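Local atomic coordinates of calcium dodecin (Mycobacterium tuberculosis, PDB entry 3ONR), a protein that binds calcium ions at the interfaces between subunits of a hollow dodecameric sphere and may also sequester other small ligands. Residues 11-16 with 55-60; 40-45 with 59-64. The protein carries 2 engineered substitutions. All blocks are in the same frame, centred on the assembly; numbering follows the deposited sequence.

How the contacts relate
Both contacts pair strand 54-65 with one of its two neighbours in the antiparallel sheet: contact 1 with strand 4-14, contact 2 with strand 38-48. K59 and L60 belong to both. Contact 1 is partly buried and regular in its pairing; the stems of I11, T13, R57 and K59 pack on one face, while I58 and Y56 turn to the side of helix 18-32. Contact 2 is a surface contact with fewer buried residues, and a beta bulge breaks its register. Its face of R40, E43, K59 and E61, turned toward the hollow interior, carries charges that find partners in other subunits. The two regions also meet directly, through a salt bridge from R57 NE to D45 OD2 (2.8 Å) and through the packing of I58 on V41 and Q44.

Contact 1: 11-16 with 55-60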
ATOM      1  N   ILE A  11      -9.529 -18.654  -4.757  1.00 15.87           N
ATOM      2  CA  ILE A  11      -8.144 -19.206  -4.631  1.00 17.44           C
ATOM      3  C   ILE A  11      -8.115 -20.513  -5.354  1.00 18.19           C
ATOM      4  O   ILE A  11      -8.949 -21.394  -5.052  1.00 17.06           O
ATOM      5  CB  ILE A  11      -7.755 -19.358  -3.117  1.00 17.24           C
ATOM      6  CG1 ILE A  11      -7.589 -17.941  -2.509  1.00 15.21           C
ATOM      7  CG2 ILE A  11      -6.456 -20.239  -3.019  1.00 18.05           C
ATOM      8  CD1 ILE A  11      -7.382 -18.018  -0.946  1.00 18.90           C
ATOM      9  N   GLY A  12      -7.163 -20.632  -6.335  1.00 17.78           N
ATOM     10  CA  GLY A  12      -6.945 -21.948  -6.924  1.00 19.89           C
ATOM     11  C   GLY A  12      -5.708 -22.584  -6.266  1.00 20.18           C
ATOM     12  O   GLY A  12      -4.843 -21.873  -5.682  1.00 18.65           O
ATOM     13  N   THR A  13      -5.638 -23.909  -6.308  1.00 21.36           N
ATOM     14  CA  THR A  13      -4.435 -24.547  -5.682  1.00 23.48           C
ATOM     15  C   THR A  13      -3.934 -25.641  -6.663  1.00 23.56           C
ATOM     16  O   THR A  13      -4.723 -26.184  -7.432  1.00 23.87           O
ATOM     17  CB  THR A  13      -4.765 -25.219  -4.310  1.00 26.08           C
ATOM     18  OG1 THR A  13      -5.542 -26.446  -4.510  1.00 29.64           O
ATOM     19  CG2 THR A  13      -5.552 -24.301  -3.373  1.00 27.57           C
ATOM     20  N   SER A  14      -2.686 -26.063  -6.523  1.00 23.30           N
ATOM     21  CA  SER A  14      -2.079 -27.005  -7.509  1.00 26.77           C
ATOM     22  C   SER A  14      -0.800 -27.536  -6.964  1.00 26.61           C
ATOM     23  O   SER A  14      -0.013 -26.771  -6.446  1.00 24.90           O
ATOM     24  CB  SER A  14      -1.655 -26.245  -8.765  1.00 25.41           C
ATOM     25  OG  SER A  14      -1.166 -27.128  -9.785  1.00 28.54           O
ATOM     26  N   PRO A  15      -0.525 -28.823  -7.181  1.00 29.72           N
ATOM     27  CA  PRO A  15       0.784 -29.321  -6.789  1.00 29.94           C
ATOM     28  C   PRO A  15       1.850 -28.891  -7.828  1.00 31.54           C
ATOM     29  O   PRO A  15       3.048 -29.051  -7.611  1.00 32.50           O
ATOM     30  CB  PRO A  15       0.586 -30.851  -6.787  1.00 34.41           C
ATOM     31  CG  PRO A  15      -0.640 -31.090  -7.731  1.00 32.74           C
ATOM     32  CD  PRO A  15      -1.433 -29.852  -7.737  1.00 30.39           C
ATOM     33  N   THR A  16       1.406 -28.353  -8.955  1.00 32.17           N
ATOM     34  CA  THR A  16       2.281 -28.154 -10.096  1.00 34.29           C
ATOM     35  C   THR A  16       2.867 -26.743 -10.209  1.00 31.20           C
ATOM     36  O   THR A  16       4.102 -26.549 -10.191  1.00 30.57           O
ATOM     37  CB  THR A  16       1.496 -28.477 -11.367  1.00 36.57           C
ATOM     38  OG1 THR A  16       0.947 -29.798 -11.243  1.00 43.83           O
ATOM     39  CG2 THR A  16       2.380 -28.424 -12.641  1.00 42.21           C
ATOM     40  N   THR A  55       1.939 -27.190  -2.109  1.00 28.56           N
ATOM     41  CA  THR A  55       0.787 -26.904  -2.897  1.00 27.72           C
ATOM     42  C   THR A  55       0.977 -25.435  -3.213  1.00 25.42           C
ATOM     43  O   THR A  55       1.105 -24.640  -2.289  1.00 25.86           O
ATOM     44  CB  THR A  55      -0.517 -27.137  -2.075  1.00 27.39           C
ATOM     45  OG1 THR A  55      -0.609 -28.517  -1.759  1.00 33.86           O
ATOM     46  CG2 THR A  55      -1.737 -26.713  -2.862  1.00 30.59           C
ATOM     47  N   TYR A  56       0.953 -25.079  -4.490  1.00 23.37           N
ATOM     48  CA  TYR A  56       0.977 -23.641  -4.887  1.00 20.81           C
ATOM     49  C   TYR A  56      -0.439 -23.075  -4.843  1.00 20.11           C
ATOM     50  O   TYR A  56      -1.398 -23.715  -5.330  1.00 21.56           O
ATOM     51  CB  TYR A  56       1.520 -23.513  -6.311  1.00 19.85           C
ATOM     52  CG  TYR A  56       2.909 -24.065  -6.373  1.00 22.45           C
ATOM     53  CD1 TYR A  56       3.137 -25.418  -6.716  1.00 26.00           C
ATOM     54  CD2 TYR A  56       3.999 -23.242  -6.043  1.00 19.16           C
ATOM     55  CE1 TYR A  56       4.450 -25.973  -6.736  1.00 27.98           C
ATOM     56  CE2 TYR A  56       5.333 -23.799  -6.085  1.00 23.56           C
ATOM     57  CZ  TYR A  56       5.504 -25.146  -6.420  1.00 26.31           C
ATOM     58  OH  TYR A  56       6.794 -25.689  -6.378  1.00 26.17           O
ATOM     59  N   ARG A  57      -0.606 -21.915  -4.228  1.00 19.40           N
ATOM     60  CA  ARG A  57      -1.969 -21.389  -4.072  1.00 19.44           C
ATOM     61  C   ARG A  57      -2.002 -19.939  -4.596  1.00 17.85           C
ATOM     62  O   ARG A  57      -1.029 -19.183  -4.446  1.00 18.35           O
ATOM     63  CB  ARG A  57      -2.398 -21.374  -2.599  1.00 19.23           C
ATOM     64  CG  ARG A  57      -2.255 -22.774  -1.895  1.00 20.72           C
ATOM     65  CD  ARG A  57      -2.987 -22.826  -0.540  1.00 26.05           C
ATOM     66  NE  ARG A  57      -2.405 -21.894   0.426  1.00 26.54           N
ATOM     67  CZ  ARG A  57      -2.651 -21.892   1.734  1.00 32.84           C
ATOM     68  NH1 ARG A  57      -3.469 -22.824   2.262  1.00 29.40           N
ATOM     69  NH2 ARG A  57      -2.080 -20.943   2.505  1.00 28.71           N
ATOM     70  N   ILE A  58      -3.085 -19.553  -5.285  1.00 17.43           N
ATOM     71  CA  ILE A  58      -3.097 -18.210  -5.902  1.00 15.57           C
ATOM     72  C   ILE A  58      -4.508 -17.600  -5.779  1.00 17.72           C
ATOM     73  O   ILE A  58      -5.466 -18.303  -6.041  1.00 17.28           O
ATOM     74  CB  ILE A  58      -2.595 -18.232  -7.354  1.00 16.33           C
ATOM     75  CG1 ILE A  58      -2.527 -16.823  -7.957  1.00 15.73           C
ATOM     76  CG2 ILE A  58      -3.542 -19.107  -8.252  1.00 13.90           C
ATOM     77  CD1 ILE A  58      -1.639 -16.828  -9.248  1.00 17.31           C
ATOM     78  N   LYS A  59      -4.566 -16.358  -5.275  1.00 14.98           N
ATOM     79  CA  LYS A  59      -5.846 -15.650  -5.036  1.00 14.68           C
ATOM     80  C   LYS A  59      -5.996 -14.757  -6.263  1.00 14.44           C
ATOM     81  O   LYS A  59      -5.063 -13.943  -6.596  1.00 14.87           O
ATOM     82  CB  LYS A  59      -5.767 -14.796  -3.737  1.00 15.80           C
ATOM     83  CG  LYS A  59      -7.075 -14.039  -3.497  1.00 18.57           C
ATOM     84  CD  LYS A  59      -7.229 -13.687  -2.036  1.00 29.76           C
ATOM     85  CE  LYS A  59      -6.292 -12.631  -1.602  1.00 33.64           C
ATOM     86  NZ  LYS A  59      -6.663 -12.209  -0.166  1.00 35.46           N
ATOM     87  N   LEU A  60      -7.165 -14.877  -6.896  1.00 15.63           N
ATOM     88  CA  LEU A  60      -7.536 -14.161  -8.106  1.00 17.14           C
ATOM     89  C   LEU A  60      -8.801 -13.305  -7.860  1.00 16.25           C
ATOM     90  O   LEU A  60      -9.672 -13.711  -7.140  1.00 16.40           O
ATOM     91  CB  LEU A  60      -7.918 -15.113  -9.207  1.00 17.27           C
ATOM     92  CG  LEU A  60      -6.826 -16.160  -9.633  1.00 18.82           C
ATOM     93  CD1 LEU A  60      -7.376 -17.073 -10.662  1.00 22.50           C
ATOM     94  CD2 LEU A  60      -5.601 -15.400 -10.203  1.00 19.73           C
TER
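Antiparallel pairing of the first and last strands of the dodecin sheet brings I11 to S14 alongside Y56 to K59, a compact example of how a regular backbone register sorts side chains onto two faces. G12 and I58 form a hydrogen-bonded pair: G12 N reaches I58 O at 2.9 Å, and I58 N returns the bond to G12 O. Two residues further along, at the next hydrogen-bonded pair, Y56 N donates to S14 O at 2.8 Å, while the reverse bond from S14 N is weak and bent (128°). On the face of I11, T13, R57 and K59, the CG1 branch of I11 lies against K59 CB at 3.8 Å. T13 CG2 runs beside the start of R57, 3.9 Å from R57 CG, and the arginine then bends at chi3 (-64°) and leads away to D45. T13 CB also touches T55 CG2 at 3.7 Å. In this sheet, covered on its other face by helix 18-32, I58 and S14 both touch A21. Y56 lies on that face too; its CG stands anti to the carbonyl carbon (chi1 -60°), and the ring edge meets the carbonyl oxygens where the strand ends, with CE1 3.5 Å from P15 O. W18 packs edge-to-face with this ring, and Y56 OH makes a weak hydrogen bond to the backbone oxygen of calcium-binding E19 of a neighbouring subunit. Along its other edge, strand 4-14 pairs through I11 with a strand of another subunit.

Contact 2: 40-45 with 59-64; sequences RVIEQD and KLEVSF
A classic beta bulge in the hairpin of strands 38-48 and 54-65 sets two residues, I42 and E43, opposite the single residue K59. The carbonyl K59 O takes a short, straight bond from I42 N (2.8 Å, 169°) and a long, weak one from E43 N at 3.4 Å; K59 N answers by donating to E43 O at 2.9 Å. Before the bulge the pairing is regular, R40 and E61 exchanging two backbone bonds. At the bulge the side chain of I42 is directed toward the partner strand, where its branches divide the work: CG2 lies 3.9 Å from K59 CE, and CD1 rests 3.8 Å from E61 CB. With CG1 set anti to the carbonyl carbon (chi1 -52°), the longer branch reaches over to the glutamate. On the opposite face V41 CG2 meets L60 CD2 at 3.7 Å, and L60 goes on to pack against helix 18-32. The charged ends point toward the interior of the shell: E61 OE1 bridges to K59 and R40 NH2 to E43, both of a neighbouring subunit. The bulged hairpin thus turns its charged face to other subunits of the twelve-subunit shell, within the three-stranded antiparallel sheet and covering helix of the dodecin fold.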
ATOM      1  N   ARG A  40      -7.431 -11.024 -12.136  1.00 20.10           N
ATOM      2  CA  ARG A  40      -6.177 -10.317 -11.640  1.00 19.03           C
ATOM      3  C   ARG A  40      -5.542 -11.082 -10.512  1.00 18.33           C
ATOM      4  O   ARG A  40      -6.234 -11.570  -9.598  1.00 18.00           O
ATOM      5  CB  ARG A  40      -6.535  -8.891 -11.147  1.00 20.59           C
ATOM      6  CG  ARG A  40      -5.356  -8.025 -10.773  1.00 28.76           C
ATOM      7  CD  ARG A  40      -5.878  -6.611 -10.415  1.00 40.37           C
ATOM      8  NE  ARG A  40      -6.934  -6.298 -11.384  1.00 46.90           N
ATOM      9  CZ  ARG A  40      -7.567  -5.135 -11.519  1.00 56.41           C
ATOM     10  NH1 ARG A  40      -8.496  -5.019 -12.470  1.00 62.21           N
ATOM     11  NH2 ARG A  40      -7.279  -4.086 -10.742  1.00 57.80           N
ATOM     12  N   VAL A  41      -4.214 -11.217 -10.522  1.00 17.82           N
ATOM     13  CA  VAL A  41      -3.572 -11.919  -9.409  1.00 16.29           C
ATOM     14  C   VAL A  41      -3.402 -10.970  -8.186  1.00 13.97           C
ATOM     15  O   VAL A  41      -2.822  -9.901  -8.319  1.00 18.54           O
ATOM     16  CB  VAL A  41      -2.175 -12.430  -9.863  1.00 16.49           C
ATOM     17  CG1 VAL A  41      -1.444 -13.098  -8.690  1.00 17.91           C
ATOM     18  CG2 VAL A  41      -2.462 -13.496 -10.945  1.00 18.55           C
ATOM     19  N   ILE A  42      -3.942 -11.380  -7.023  1.00 13.76           N
ATOM     20  CA  ILE A  42      -3.893 -10.558  -5.799  1.00 15.70           C
ATOM     21  C   ILE A  42      -2.771 -11.062  -4.881  1.00 17.98           C
ATOM     22  O   ILE A  42      -2.025 -10.253  -4.297  1.00 17.66           O
ATOM     23  CB  ILE A  42      -5.252 -10.667  -5.003  1.00 15.30           C
ATOM     24  CG1 ILE A  42      -6.429 -10.352  -5.980  1.00 17.66           C
ATOM     25  CG2 ILE A  42      -5.355  -9.629  -3.828  1.00 19.14           C
ATOM     26  CD1 ILE A  42      -6.275  -8.970  -6.698  1.00 20.91           C
ATOM     27  N   GLU A  43      -2.666 -12.393  -4.745  1.00 18.37           N
ATOM     28  CA  GLU A  43      -1.618 -12.951  -3.820  1.00 19.21           C
ATOM     29  C   GLU A  43      -1.230 -14.338  -4.265  1.00 19.09           C
ATOM     30  O   GLU A  43      -2.002 -15.009  -4.916  1.00 16.58           O
ATOM     31  CB  GLU A  43      -2.203 -12.969  -2.364  1.00 21.21           C
ATOM     32  CG  GLU A  43      -1.152 -13.391  -1.339  1.00 27.32           C
ATOM     33  CD  GLU A  43      -1.653 -13.198   0.112  1.00 39.66           C
ATOM     34  OE1 GLU A  43      -2.179 -14.175   0.718  1.00 40.75           O
ATOM     35  OE2 GLU A  43      -1.496 -12.065   0.652  1.00 42.78           O
ATOM     36  N   GLN A  44      -0.007 -14.776  -3.922  1.00 17.64           N
ATOM     37  CA  GLN A  44       0.431 -16.151  -4.159  1.00 18.81           C
ATOM     38  C   GLN A  44       1.110 -16.631  -2.872  1.00 18.03           C
ATOM     39  O   GLN A  44       1.723 -15.872  -2.075  1.00 18.42           O
ATOM     40  CB  GLN A  44       1.481 -16.195  -5.296  1.00 18.35           C
ATOM     41  CG  GLN A  44       0.871 -15.878  -6.650  1.00 19.14           C
ATOM     42  CD  GLN A  44       1.913 -15.597  -7.680  1.00 23.70           C
ATOM     43  OE1 GLN A  44       2.165 -16.421  -8.569  1.00 23.32           O
ATOM     44  NE2 GLN A  44       2.586 -14.477  -7.510  1.00 23.13           N
ATOM     45  N   ASP A  45       0.919 -17.908  -2.640  1.00 17.43           N
ATOM     46  CA  ASP A  45       1.613 -18.530  -1.526  1.00 18.30           C
ATOM     47  C   ASP A  45       1.845 -20.001  -1.828  1.00 18.66           C
ATOM     48  O   ASP A  45       1.475 -20.531  -2.905  1.00 18.84           O
ATOM     49  CB  ASP A  45       0.961 -18.258  -0.136  1.00 19.13           C
ATOM     50  CG  ASP A  45      -0.360 -19.035   0.103  1.00 24.12           C
ATOM     51  OD1 ASP A  45      -1.090 -18.693   1.084  1.00 28.76           O
ATOM     52  OD2 ASP A  45      -0.587 -20.009  -0.636  1.00 28.58           O
ATOM     53  N   LYS A  59      -4.566 -16.358  -5.275  1.00 14.98           N
ATOM     54  CA  LYS A  59      -5.846 -15.650  -5.036  1.00 14.68           C
ATOM     55  C   LYS A  59      -5.996 -14.757  -6.263  1.00 14.44           C
ATOM     56  O   LYS A  59      -5.063 -13.943  -6.596  1.00 14.87           O
ATOM     57  CB  LYS A  59      -5.767 -14.796  -3.737  1.00 15.80           C
ATOM     58  CG  LYS A  59      -7.075 -14.039  -3.497  1.00 18.57           C
ATOM     59  CD  LYS A  59      -7.229 -13.687  -2.036  1.00 29.76           C
ATOM     60  CE  LYS A  59      -6.292 -12.631  -1.602  1.00 33.64           C
ATOM     61  NZ  LYS A  59      -6.663 -12.209  -0.166  1.00 35.46           N
ATOM     62  N   LEU A  60      -7.165 -14.877  -6.896  1.00 15.63           N
ATOM     63  CA  LEU A  60      -7.536 -14.161  -8.106  1.00 17.14           C
ATOM     64  C   LEU A  60      -8.801 -13.305  -7.860  1.00 16.25           C
ATOM     65  O   LEU A  60      -9.672 -13.711  -7.140  1.00 16.40           O
ATOM     66  CB  LEU A  60      -7.918 -15.113  -9.207  1.00 17.27           C
ATOM     67  CG  LEU A  60      -6.826 -16.160  -9.633  1.00 18.82           C
ATOM     68  CD1 LEU A  60      -7.376 -17.073 -10.662  1.00 22.50           C
ATOM     69  CD2 LEU A  60      -5.601 -15.400 -10.203  1.00 19.73           C
ATOM     70  N   GLU A  61      -8.864 -12.169  -8.514  1.00 15.67           N
ATOM     71  CA  GLU A  61     -10.118 -11.341  -8.421  1.00 17.03           C
ATOM     72  C   GLU A  61     -10.781 -11.415  -9.814  1.00 17.43           C
ATOM     73  O   GLU A  61     -10.117 -11.159 -10.830  1.00 18.01           O
ATOM     74  CB  GLU A  61      -9.721  -9.899  -8.082  1.00 20.13           C
ATOM     75  CG  GLU A  61     -10.896  -8.943  -7.934  1.00 22.50           C
ATOM     76  CD  GLU A  61     -10.500  -7.463  -7.772  1.00 31.82           C
ATOM     77  OE1 GLU A  61     -11.141  -6.608  -8.393  1.00 37.63           O
ATOM     78  OE2 GLU A  61      -9.589  -7.112  -7.005  1.00 39.46           O
ATOM     79  N   VAL A  62     -12.071 -11.740  -9.865  1.00 15.69           N
ATOM     80  CA  VAL A  62     -12.826 -11.758 -11.122  1.00 17.38           C
ATOM     81  C   VAL A  62     -14.155 -11.018 -10.870  1.00 17.83           C
ATOM     82  O   VAL A  62     -14.603 -10.919  -9.725  1.00 17.71           O
ATOM     83  CB  VAL A  62     -13.156 -13.250 -11.604  1.00 19.30           C
ATOM     84  CG1 VAL A  62     -11.820 -13.959 -11.920  1.00 18.51           C
ATOM     85  CG2 VAL A  62     -13.905 -14.007 -10.490  1.00 22.20           C
ATOM     86  N   SER A  63     -14.779 -10.550 -11.948  1.00 18.32           N
ATOM     87  CA  SER A  63     -16.117  -9.951 -11.808  1.00 20.02           C
ATOM     88  C   SER A  63     -17.065 -10.496 -12.850  1.00 21.64           C
ATOM     89  O   SER A  63     -16.626 -11.028 -13.879  1.00 23.68           O
ATOM     90  CB  SER A  63     -16.017  -8.449 -11.901  1.00 22.46           C
ATOM     91  OG  SER A  63     -15.370  -8.070 -13.117  1.00 25.86           O
ATOM     92  N   PHE A  64     -18.365 -10.349 -12.624  1.00 22.68           N
ATOM     93  CA  PHE A  64     -19.383 -10.863 -13.566  1.00 23.10           C
ATOM     94  C   PHE A  64     -20.657 -10.117 -13.344  1.00 23.69           C
ATOM     95  O   PHE A  64     -20.897  -9.543 -12.265  1.00 22.66           O
ATOM     96  CB  PHE A  64     -19.656 -12.401 -13.316  1.00 22.65           C
ATOM     97  CG  PHE A  64     -19.805 -12.774 -11.839  1.00 22.29           C
ATOM     98  CD1 PHE A  64     -21.036 -12.736 -11.211  1.00 23.49           C
ATOM     99  CD2 PHE A  64     -18.702 -13.027 -11.080  1.00 24.72           C
ATOM    100  CE1 PHE A  64     -21.158 -13.005  -9.850  1.00 26.39           C
ATOM    101  CE2 PHE A  64     -18.816 -13.327  -9.718  1.00 26.88           C
ATOM    102  CZ  PHE A  64     -20.026 -13.302  -9.101  1.00 23.93           C
TER